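Local coordinates for L-asparaginase I (Vibrio cholerae, PDB 2OCD), which probably hydrolyses L-asparagine to L-aspartate and ammonium, as a homotetrameric cytoplasmic enzyme of the asparaginase 1 family, at residues I8-T11 / G16-K19. Numbering follows the deposited sequence.
Sequences IAYT and GMKK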
loop_
_atom_site.group_PDB
_atom_site.type_symbol
_atom_site.label_atom_id
_atom_site.label_comp_id
_atom_site.label_asym_id
_atom_site.label_seq_id
_atom_site.Cartn_x
_atom_site.Cartn_y
_atom_site.Cartn_z
ATOM N N ILE B 8 -26.366 -5.754 -22.337
ATOM C CA ILE B 8 -26.387 -5.144 -21.043
ATOM C C ILE B 8 -27.745 -5.268 -20.458
ATOM O O ILE B 8 -28.736 -4.822 -21.055
ATOM C CB ILE B 8 -26.147 -3.686 -21.114
ATOM C CG1 ILE B 8 -24.840 -3.396 -21.845
ATOM C CG2 ILE B 8 -26.111 -3.118 -19.714
ATOM C CD1 ILE B 8 -24.712 -1.913 -22.175
ATOM N N ALA B 9 -27.792 -5.889 -19.285
ATOM C CA ALA B 9 -29.015 -6.059 -18.534
ATOM C C ALA B 9 -28.991 -5.037 -17.381
ATOM O O ALA B 9 -28.190 -5.178 -16.438
ATOM C CB ALA B 9 -29.059 -7.475 -17.996
ATOM N N TYR B 10 -29.809 -3.981 -17.474
ATOM C CA TYR B 10 -29.885 -2.959 -16.385
ATOM C C TYR B 10 -30.936 -3.440 -15.465
ATOM O O TYR B 10 -32.113 -3.211 -15.702
ATOM C CB TYR B 10 -30.222 -1.536 -16.889
ATOM C CG TYR B 10 -30.423 -0.515 -15.798
ATOM C CD1 TYR B 10 -29.596 -0.491 -14.675
ATOM C CD2 TYR B 10 -31.411 0.439 -15.883
ATOM C CE1 TYR B 10 -29.762 0.447 -13.659
ATOM C CE2 TYR B 10 -31.595 1.387 -14.874
ATOM C CZ TYR B 10 -30.770 1.391 -13.770
ATOM O OH TYR B 10 -30.967 2.304 -12.721
ATOM N N THR B 11 -30.508 -4.140 -14.430
ATOM C CA THR B 11 -31.412 -4.788 -13.508
ATOM C C THR B 11 -31.896 -3.802 -12.445
ATOM O O THR B 11 -32.995 -3.938 -11.895
ATOM C CB THR B 11 -30.712 -5.944 -12.848
ATOM O OG1 THR B 11 -29.735 -5.446 -11.935
ATOM C CG2 THR B 11 -30.005 -6.800 -13.910
ATOM N N GLY B 16 -28.131 4.012 -12.966
ATOM C CA GLY B 16 -29.078 4.495 -13.971
ATOM C C GLY B 16 -30.121 5.465 -13.465
ATOM O O GLY B 16 -31.264 5.467 -13.927
HETATM N N MSE B 17 -29.725 6.285 -12.503
HETATM C CA MSE B 17 -30.654 7.131 -11.799
HETATM C C MSE B 17 -30.285 8.540 -11.998
HETATM O O MSE B 17 -29.196 8.856 -12.539
HETATM C CB MSE B 17 -30.626 6.826 -10.312
HETATM C CG MSE B 17 -31.040 5.402 -10.004
HETATM SE SE MSE B 17 -31.377 5.127 -8.084
HETATM C CE MSE B 17 -30.065 6.313 -7.255
ATOM N N LYS B 18 -31.239 9.371 -11.576
ATOM C CA LYS B 18 -31.134 10.821 -11.590
ATOM C C LYS B 18 -31.310 11.316 -10.155
ATOM O O LYS B 18 -32.017 10.706 -9.353
ATOM C CB LYS B 18 -32.192 11.441 -12.525
ATOM C CG LYS B 18 -31.695 12.645 -13.367
ATOM C CD LYS B 18 -31.647 13.990 -12.614
ATOM C CE LYS B 18 -30.269 14.703 -12.780
ATOM N NZ LYS B 18 -29.739 14.803 -14.186
ATOM N N LYS B 19 -30.628 12.416 -9.844
ATOM C CA LYS B 19 -30.646 13.008 -8.523
ATOM C C LYS B 19 -31.869 13.907 -8.355
ATOM O O LYS B 19 -32.415 14.424 -9.338
ATOM C CB LYS B 19 -29.351 13.777 -8.268
ATOM C CG LYS B 19 -28.986 14.833 -9.331
ATOM C CD LYS B 19 -27.923 15.855 -8.784
ATOM C CE LYS B 19 -28.139 17.316 -9.264
ATOM N NZ LYS B 19 -27.590 18.326 -8.298
#
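Tyr10 OH, the polar atom at the heart of this contact, is hydrogen-bonded to the carbonyl oxygen of Gly13, in the four-residue link between the two segments, and lies 3.2 Å from Gly16 CA. Residues 8-11 belong to strand 5-12, an inner parallel strand of the large mixed sheet in the N-terminal asparaginase domain; residues 16-19 run on in the loop that follows it. The phenol bridges the two: with CG anti to the backbone N (chi1 175°), the ring extends from the strand toward the loop, spanning the 7.9 Å between Tyr10 CA and Gly16 CA. Gly16 CA approaches the hydroxyl end of the ring obliquely, 3.5 Å from Tyr10 CZ. Leu57 and Leu88 from the two neighbouring strands, with Glu32 of helix 31-35, also touch Tyr10, and the ring is buried. Gly13, whose carbonyl holds the hydroxyl, directly precedes Thr14, the predicted nucleophile, whose side chain lies about 4 Å from that of Met17 at the nearest atoms. The end of Met17, a selenomethionine, leads away from the strand, and its CG stays 4.1 Å from Tyr10 OH.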